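Local structure of hepatocyte growth factor-regulated tyrosine kinase substrate (Drosophila melanogaster, 1DVP) at residues Ala13-Ile26 against Asn55-Ser68. The protein is essential for endosomal membrane invagination and multivesicular body formation, binds ubiquitin, and damps tyrosine kinase receptor signalling by promoting degradation of activated receptors. Residues are numbered along the deposited sequence; the frame is centred on the assembly and turned at random.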
ATOM      1  N   ALA A  13      22.738 -19.188   5.014  1.00 31.63           N
ATOM      2  CA  ALA A  13      22.859 -17.831   5.553  1.00 31.80           C
ATOM      3  C   ALA A  13      24.275 -17.425   6.049  1.00 32.06           C
ATOM      4  O   ALA A  13      24.636 -16.225   6.072  1.00 31.82           O
ATOM      5  CB  ALA A  13      21.837 -17.654   6.664  1.00 31.39           C
ATOM      6  N   THR A  14      25.078 -18.390   6.480  1.00 32.60           N
ATOM      7  CA  THR A  14      26.417 -18.027   6.968  1.00 33.01           C
ATOM      8  C   THR A  14      27.540 -18.406   5.992  1.00 33.49           C
ATOM      9  O   THR A  14      28.721 -18.329   6.332  1.00 33.68           O
ATOM     10  CB  THR A  14      26.733 -18.705   8.280  1.00 33.16           C
ATOM     11  OG1 THR A  14      26.626 -20.124   8.096  1.00 33.13           O
ATOM     12  CG2 THR A  14      25.798 -18.217   9.367  1.00 33.15           C
ATOM     13  N   SER A  15      27.158 -18.832   4.800  1.00 33.67           N
ATOM     14  CA  SER A  15      28.092 -19.204   3.759  1.00 34.32           C
ATOM     15  C   SER A  15      29.050 -18.063   3.366  1.00 34.60           C
ATOM     16  O   SER A  15      28.616 -16.968   3.005  1.00 34.42           O
ATOM     17  CB  SER A  15      27.296 -19.648   2.526  1.00 34.43           C
ATOM     18  OG  SER A  15      28.183 -19.913   1.449  1.00 34.64           O
ATOM     19  N   HIS A  16      30.354 -18.326   3.411  1.00 35.02           N
ATOM     20  CA  HIS A  16      31.318 -17.293   3.058  1.00 35.46           C
ATOM     21  C   HIS A  16      31.201 -16.837   1.597  1.00 35.53           C
ATOM     22  O   HIS A  16      31.704 -15.773   1.232  1.00 35.50           O
ATOM     23  CB  HIS A  16      32.744 -17.762   3.361  1.00 36.26           C
ATOM     24  CG  HIS A  16      33.193 -18.889   2.490  1.00 36.98           C
ATOM     25  ND1 HIS A  16      32.716 -20.177   2.638  1.00 37.57           N
ATOM     26  CD2 HIS A  16      33.948 -18.895   1.370  1.00 37.19           C
ATOM     27  CE1 HIS A  16      33.150 -20.921   1.639  1.00 37.63           C
ATOM     28  NE2 HIS A  16      33.899 -20.166   0.855  1.00 37.68           N
ATOM     29  N   LEU A  17      30.491 -17.607   0.775  1.00 35.54           N
ATOM     30  CA  LEU A  17      30.308 -17.266  -0.639  1.00 35.62           C
ATOM     31  C   LEU A  17      29.323 -16.118  -0.919  1.00 35.69           C
ATOM     32  O   LEU A  17      29.404 -15.453  -1.966  1.00 35.81           O
ATOM     33  CB  LEU A  17      29.874 -18.517  -1.420  1.00 35.68           C
ATOM     34  CG  LEU A  17      30.876 -19.663  -1.329  1.00 35.69           C
ATOM     35  CD1 LEU A  17      30.307 -20.928  -1.964  1.00 35.84           C
ATOM     36  CD2 LEU A  17      32.181 -19.233  -2.038  1.00 35.70           C
ATOM     37  N   ARG A  18      28.387 -15.885   0.008  1.00 35.67           N
ATOM     38  CA  ARG A  18      27.415 -14.818  -0.161  1.00 35.47           C
ATOM     39  C   ARG A  18      28.125 -13.475  -0.022  1.00 35.11           C
ATOM     40  O   ARG A  18      28.957 -13.301   0.868  1.00 35.06           O
ATOM     41  CB  ARG A  18      26.301 -14.950   0.883  1.00 35.90           C
ATOM     42  CG  ARG A  18      25.420 -16.208   0.718  1.00 36.60           C
ATOM     43  CD  ARG A  18      24.437 -16.039  -0.435  1.00 37.23           C
ATOM     44  NE  ARG A  18      23.738 -14.758  -0.307  1.00 38.09           N
ATOM     45  CZ  ARG A  18      22.774 -14.325  -1.100  1.00 38.16           C
ATOM     46  NH1 ARG A  18      22.343 -15.059  -2.117  1.00 38.71           N
ATOM     47  NH2 ARG A  18      22.247 -13.134  -0.880  1.00 38.25           N
ATOM     48  N   LEU A  19      27.792 -12.537  -0.908  1.00 34.89           N
ATOM     49  CA  LEU A  19      28.420 -11.214  -0.915  1.00 34.46           C
ATOM     50  C   LEU A  19      27.533 -10.192  -0.222  1.00 34.17           C
ATOM     51  O   LEU A  19      27.948  -9.064   0.097  1.00 34.43           O
ATOM     52  CB  LEU A  19      28.745 -10.806  -2.362  1.00 34.59           C
ATOM     53  CG  LEU A  19      29.912 -11.661  -2.909  1.00 34.81           C
ATOM     54  CD1 LEU A  19      30.188 -11.339  -4.369  1.00 34.66           C
ATOM     55  CD2 LEU A  19      31.192 -11.409  -2.074  1.00 34.75           C
ATOM     56  N   GLU A  20      26.312 -10.619   0.067  1.00 33.56           N
ATOM     57  CA  GLU A  20      25.352  -9.791   0.761  1.00 32.69           C
ATOM     58  C   GLU A  20      24.523 -10.795   1.531  1.00 31.60           C
ATOM     59  O   GLU A  20      24.451 -11.975   1.144  1.00 31.38           O
ATOM     60  CB  GLU A  20      24.479  -9.073  -0.233  1.00 33.63           C
ATOM     61  CG  GLU A  20      23.926 -10.044  -1.193  1.00 35.09           C
ATOM     62  CD  GLU A  20      24.430  -9.791  -2.565  1.00 35.95           C
ATOM     63  OE1 GLU A  20      24.399 -10.741  -3.416  1.00 36.71           O
ATOM     64  OE2 GLU A  20      24.848  -8.626  -2.796  1.00 36.62           O
ATOM     65  N   PRO A  21      23.868 -10.346   2.619  1.00 30.53           N
ATOM     66  CA  PRO A  21      23.065 -11.300   3.388  1.00 29.62           C
ATOM     67  C   PRO A  21      22.042 -12.068   2.539  1.00 28.69           C
ATOM     68  O   PRO A  21      21.517 -11.572   1.563  1.00 28.11           O
ATOM     69  CB  PRO A  21      22.384 -10.434   4.457  1.00 29.71           C
ATOM     70  CG  PRO A  21      23.170  -9.128   4.475  1.00 30.07           C
ATOM     71  CD  PRO A  21      23.587  -8.956   3.028  1.00 30.52           C
ATOM     72  N   ASP A  22      21.798 -13.292   2.949  1.00 27.89           N
ATOM     73  CA  ASP A  22      20.826 -14.153   2.345  1.00 26.98           C
ATOM     74  C   ASP A  22      19.557 -14.008   3.230  1.00 26.56           C
ATOM     75  O   ASP A  22      19.261 -14.838   4.107  1.00 26.22           O
ATOM     76  CB  ASP A  22      21.386 -15.581   2.361  1.00 27.25           C
ATOM     77  CG  ASP A  22      20.393 -16.585   1.844  1.00 27.56           C
ATOM     78  OD1 ASP A  22      19.250 -16.164   1.521  1.00 27.83           O
ATOM     79  OD2 ASP A  22      20.736 -17.792   1.783  1.00 27.85           O
ATOM     80  N   TRP A  23      18.840 -12.913   3.017  1.00 25.66           N
ATOM     81  CA  TRP A  23      17.625 -12.612   3.776  1.00 25.05           C
ATOM     82  C   TRP A  23      16.556 -13.708   3.706  1.00 24.46           C
ATOM     83  O   TRP A  23      15.927 -14.029   4.707  1.00 24.23           O
ATOM     84  CB  TRP A  23      17.075 -11.258   3.341  1.00 25.23           C
ATOM     85  CG  TRP A  23      17.960 -10.199   3.897  1.00 26.07           C
ATOM     86  CD1 TRP A  23      18.900  -9.420   3.226  1.00 26.13           C
ATOM     87  CD2 TRP A  23      18.119  -9.903   5.278  1.00 26.13           C
ATOM     88  NE1 TRP A  23      19.633  -8.678   4.128  1.00 25.92           N
ATOM     89  CE2 TRP A  23      19.171  -8.948   5.391  1.00 25.96           C
ATOM     90  CE3 TRP A  23      17.473 -10.349   6.443  1.00 26.25           C
ATOM     91  CZ2 TRP A  23      19.586  -8.443   6.618  1.00 26.28           C
ATOM     92  CZ3 TRP A  23      17.899  -9.830   7.683  1.00 26.33           C
ATOM     93  CH2 TRP A  23      18.943  -8.896   7.744  1.00 26.37           C
ATOM     94  N   PRO A  24      16.337 -14.284   2.531  1.00 23.59           N
ATOM     95  CA  PRO A  24      15.333 -15.352   2.433  1.00 23.40           C
ATOM     96  C   PRO A  24      15.602 -16.497   3.430  1.00 23.16           C
ATOM     97  O   PRO A  24      14.675 -16.962   4.086  1.00 23.37           O
ATOM     98  CB  PRO A  24      15.449 -15.810   0.966  1.00 23.57           C
ATOM     99  CG  PRO A  24      15.784 -14.497   0.256  1.00 23.39           C
ATOM    100  CD  PRO A  24      16.853 -13.909   1.202  1.00 23.37           C
ATOM    101  N   SER A  25      16.847 -16.930   3.570  1.00 23.16           N
ATOM    102  CA  SER A  25      17.187 -18.021   4.519  1.00 22.56           C
ATOM    103  C   SER A  25      17.085 -17.518   5.959  1.00 22.31           C
ATOM    104  O   SER A  25      16.710 -18.246   6.877  1.00 22.07           O
ATOM    105  CB  SER A  25      18.629 -18.556   4.306  1.00 22.71           C
ATOM    106  OG  SER A  25      18.802 -19.156   3.018  1.00 23.28           O
ATOM    107  N   ILE A  26      17.442 -16.261   6.173  1.00 22.14           N
ATOM    108  CA  ILE A  26      17.368 -15.728   7.518  1.00 21.65           C
ATOM    109  C   ILE A  26      15.895 -15.622   8.015  1.00 21.63           C
ATOM    110  O   ILE A  26      15.591 -15.920   9.192  1.00 21.37           O
ATOM    111  CB  ILE A  26      18.083 -14.352   7.595  1.00 21.98           C
ATOM    112  CG1 ILE A  26      19.611 -14.563   7.440  1.00 21.68           C
ATOM    113  CG2 ILE A  26      17.768 -13.692   8.916  1.00 21.45           C
ATOM    114  CD1 ILE A  26      20.453 -13.235   7.239  1.00 22.47           C
ATOM    115  N   ASN A  55      36.180 -18.399   9.251  1.00 41.78           N
ATOM    116  CA  ASN A  55      36.038 -17.431   8.168  1.00 41.60           C
ATOM    117  C   ASN A  55      35.441 -16.157   8.750  1.00 41.14           C
ATOM    118  O   ASN A  55      34.484 -16.221   9.510  1.00 41.28           O
ATOM    119  CB  ASN A  55      35.160 -18.012   7.060  1.00 41.81           C
ATOM    120  CG  ASN A  55      35.032 -17.080   5.867  1.00 42.10           C
ATOM    121  OD1 ASN A  55      34.302 -16.088   5.901  1.00 42.08           O
ATOM    122  ND2 ASN A  55      35.757 -17.396   4.799  1.00 42.33           N
ATOM    123  N   PRO A  56      36.004 -14.986   8.404  1.00 40.64           N
ATOM    124  CA  PRO A  56      35.507 -13.701   8.918  1.00 40.04           C
ATOM    125  C   PRO A  56      34.103 -13.363   8.436  1.00 39.52           C
ATOM    126  O   PRO A  56      33.337 -12.755   9.172  1.00 39.44           O
ATOM    127  CB  PRO A  56      36.543 -12.701   8.410  1.00 40.08           C
ATOM    128  CG  PRO A  56      36.910 -13.291   7.045  1.00 40.11           C
ATOM    129  CD  PRO A  56      37.045 -14.774   7.373  1.00 40.46           C
ATOM    130  N   HIS A  57      33.790 -13.734   7.195  1.00 38.74           N
ATOM    131  CA  HIS A  57      32.465 -13.480   6.614  1.00 38.04           C
ATOM    132  C   HIS A  57      31.394 -14.397   7.232  1.00 37.50           C
ATOM    133  O   HIS A  57      30.343 -13.920   7.644  1.00 37.29           O
ATOM    134  CB  HIS A  57      32.511 -13.641   5.094  1.00 37.91           C
ATOM    135  CG  HIS A  57      33.582 -12.818   4.446  1.00 37.97           C
ATOM    136  ND1 HIS A  57      34.752 -13.367   3.962  1.00 38.04           N
ATOM    137  CD2 HIS A  57      33.695 -11.479   4.275  1.00 37.71           C
ATOM    138  CE1 HIS A  57      35.539 -12.398   3.524  1.00 37.82           C
ATOM    139  NE2 HIS A  57      34.922 -11.247   3.704  1.00 37.71           N
ATOM    140  N   SER A  58      31.668 -15.699   7.303  1.00 36.85           N
ATOM    141  CA  SER A  58      30.739 -16.631   7.929  1.00 36.27           C
ATOM    142  C   SER A  58      30.481 -16.234   9.394  1.00 36.05           C
ATOM    143  O   SER A  58      29.336 -16.274   9.904  1.00 35.98           O
ATOM    144  CB  SER A  58      31.299 -18.055   7.916  1.00 36.08           C
ATOM    145  OG  SER A  58      31.417 -18.558   6.601  1.00 35.81           O
ATOM    146  N   SER A  59      31.555 -15.875  10.085  1.00 35.62           N
ATOM    147  CA  SER A  59      31.452 -15.497  11.489  1.00 35.22           C
ATOM    148  C   SER A  59      30.608 -14.240  11.668  1.00 34.83           C
ATOM    149  O   SER A  59      29.769 -14.167  12.559  1.00 34.75           O
ATOM    150  CB  SER A  59      32.844 -15.286  12.076  1.00 35.41           C
ATOM    151  OG  SER A  59      32.778 -14.674  13.343  1.00 35.94           O
ATOM    152  N   CYS A  60      30.806 -13.252  10.812  1.00 34.41           N
ATOM    153  CA  CYS A  60      30.042 -12.041  10.955  1.00 33.93           C
ATOM    154  C   CYS A  60      28.594 -12.234  10.525  1.00 33.28           C
ATOM    155  O   CYS A  60      27.702 -11.606  11.087  1.00 32.99           O
ATOM    156  CB  CYS A  60      30.670 -10.899  10.159  1.00 34.69           C
ATOM    157  SG  CYS A  60      30.092  -9.307  10.768  1.00 36.09           S
ATOM    158  N   TYR A  61      28.378 -13.076   9.517  1.00 32.28           N
ATOM    159  CA  TYR A  61      27.042 -13.372   9.043  1.00 31.34           C
ATOM    160  C   TYR A  61      26.226 -14.050  10.155  1.00 30.87           C
ATOM    161  O   TYR A  61      25.046 -13.715  10.337  1.00 30.65           O
ATOM    162  CB  TYR A  61      27.079 -14.280   7.793  1.00 31.18           C
ATOM    163  CG  TYR A  61      27.202 -13.546   6.467  1.00 30.91           C
ATOM    164  CD1 TYR A  61      26.574 -12.312   6.254  1.00 31.06           C
ATOM    165  CD2 TYR A  61      27.915 -14.103   5.417  1.00 31.04           C
ATOM    166  CE1 TYR A  61      26.665 -11.650   5.027  1.00 30.76           C
ATOM    167  CE2 TYR A  61      28.022 -13.470   4.184  1.00 30.89           C
ATOM    168  CZ  TYR A  61      27.405 -12.240   3.985  1.00 31.27           C
ATOM    169  OH  TYR A  61      27.583 -11.589   2.767  1.00 31.35           O
ATOM    170  N   SER A  62      26.850 -14.969  10.904  1.00 30.08           N
ATOM    171  CA  SER A  62      26.140 -15.658  11.977  1.00 29.43           C
ATOM    172  C   SER A  62      25.694 -14.630  13.021  1.00 28.83           C
ATOM    173  O   SER A  62      24.690 -14.834  13.664  1.00 28.42           O
ATOM    174  CB  SER A  62      26.988 -16.788  12.629  1.00 29.36           C
ATOM    175  OG  SER A  62      27.901 -16.308  13.606  1.00 30.38           O
ATOM    176  N   LEU A  63      26.425 -13.520  13.158  1.00 28.31           N
ATOM    177  CA  LEU A  63      26.034 -12.462  14.087  1.00 27.86           C
ATOM    178  C   LEU A  63      24.765 -11.775  13.567  1.00 27.69           C
ATOM    179  O   LEU A  63      23.916 -11.347  14.348  1.00 27.02           O
ATOM    180  CB  LEU A  63      27.163 -11.427  14.265  1.00 28.04           C
ATOM    181  CG  LEU A  63      28.369 -11.989  15.028  1.00 28.20           C
ATOM    182  CD1 LEU A  63      29.461 -10.950  15.168  1.00 28.22           C
ATOM    183  CD2 LEU A  63      27.904 -12.455  16.418  1.00 28.31           C
ATOM    184  N   LEU A  64      24.668 -11.648  12.242  1.00 27.21           N
ATOM    185  CA  LEU A  64      23.497 -11.065  11.605  1.00 27.09           C
ATOM    186  C   LEU A  64      22.303 -12.017  11.862  1.00 26.91           C
ATOM    187  O   LEU A  64      21.195 -11.570  12.171  1.00 27.04           O
ATOM    188  CB  LEU A  64      23.750 -10.921  10.097  1.00 27.24           C
ATOM    189  CG  LEU A  64      22.578 -10.338   9.306  1.00 27.46           C
ATOM    190  CD1 LEU A  64      22.151  -8.969   9.878  1.00 27.56           C
ATOM    191  CD2 LEU A  64      22.961 -10.216   7.851  1.00 27.36           C
ATOM    192  N   VAL A  65      22.525 -13.328  11.743  1.00 26.36           N
ATOM    193  CA  VAL A  65      21.448 -14.278  11.997  1.00 25.76           C
ATOM    194  C   VAL A  65      20.972 -14.072  13.440  1.00 25.98           C
ATOM    195  O   VAL A  65      19.776 -14.032  13.725  1.00 25.62           O
ATOM    196  CB  VAL A  65      21.929 -15.759  11.772  1.00 25.82           C
ATOM    197  CG1 VAL A  65      20.866 -16.777  12.265  1.00 25.29           C
ATOM    198  CG2 VAL A  65      22.219 -15.967  10.291  1.00 25.64           C
ATOM    199  N   LEU A  66      21.927 -13.933  14.348  1.00 25.84           N
ATOM    200  CA  LEU A  66      21.623 -13.723  15.758  1.00 26.20           C
ATOM    201  C   LEU A  66      20.818 -12.440  15.996  1.00 26.13           C
ATOM    202  O   LEU A  66      19.855 -12.438  16.736  1.00 26.73           O
ATOM    203  CB  LEU A  66      22.937 -13.664  16.548  1.00 26.15           C
ATOM    204  CG  LEU A  66      22.952 -14.247  17.978  1.00 26.76           C
ATOM    205  CD1 LEU A  66      24.136 -13.582  18.714  1.00 26.14           C
ATOM    206  CD2 LEU A  66      21.622 -14.039  18.738  1.00 26.26           C
ATOM    207  N   GLU A  67      21.211 -11.347  15.365  1.00 26.00           N
ATOM    208  CA  GLU A  67      20.499 -10.087  15.509  1.00 25.84           C
ATOM    209  C   GLU A  67      19.025 -10.262  15.101  1.00 25.63           C
ATOM    210  O   GLU A  67      18.111  -9.742  15.748  1.00 24.74           O
ATOM    211  CB  GLU A  67      21.166  -9.038  14.638  1.00 26.52           C
ATOM    212  CG  GLU A  67      20.467  -7.660  14.573  1.00 27.72           C
ATOM    213  CD  GLU A  67      21.210  -6.734  13.600  1.00 28.42           C
ATOM    214  OE1 GLU A  67      22.284  -7.173  13.099  1.00 28.87           O
ATOM    215  OE2 GLU A  67      20.746  -5.602  13.327  1.00 28.94           O
ATOM    216  N   SER A  68      18.824 -11.014  14.020  1.00 25.02           N
ATOM    217  CA  SER A  68      17.499 -11.266  13.474  1.00 24.96           C
ATOM    218  C   SER A  68      16.582 -12.099  14.331  1.00 24.90           C
ATOM    219  O   SER A  68      15.400 -11.783  14.417  1.00 24.71           O
ATOM    220  CB  SER A  68      17.603 -11.919  12.087  1.00 25.11           C
ATOM    221  OG  SER A  68      18.276 -11.060  11.215  1.00 25.32           O
TER
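Tyr61 rises from helix 56-72 into the loop that joins helices 5-14 and 23-34, and the loop wraps around its ring. With CG anti to the carbonyl carbon, chi1 -87° turns the ring up to the loop, where OH gives a weak hydrogen bond to Arg18 O, 2.9 Å away in the ring plane, while CE1 lies 3.9 Å from Pro21 N. Tyr61 CB lies 3.6 Å from Ala13 O. One turn earlier, Ser58 OG donates to Thr14 O at 2.7 Å, almost in line with the carbonyl, and joins that carbonyl to helix 56-72. Thr14 fits as a knob among Ser58, Tyr61, Ser62 and Val65, CG2 resting 3.7 Å from Ser62 CA, while its OG1 turns back to Leu10 O. Farther along, Leu64 CD2 presses tightly on Pro21 CB (3.4 Å) and CD1 meets Trp23 CH2; the Ile26 side chain crosses that of Leu64 at about a right angle, with its CD1 near Leu64 CD2. Behind this layer, Arg18 clasps Glu20 O side-on through NE and NH2, bracing the loop, and Asp22 caps helix 23-34 by accepting from Ser25 N. Helix 56-72 thus packs against the first two helices of the VHS superhelix, with helices 40-51 and 100-116 also contacting it.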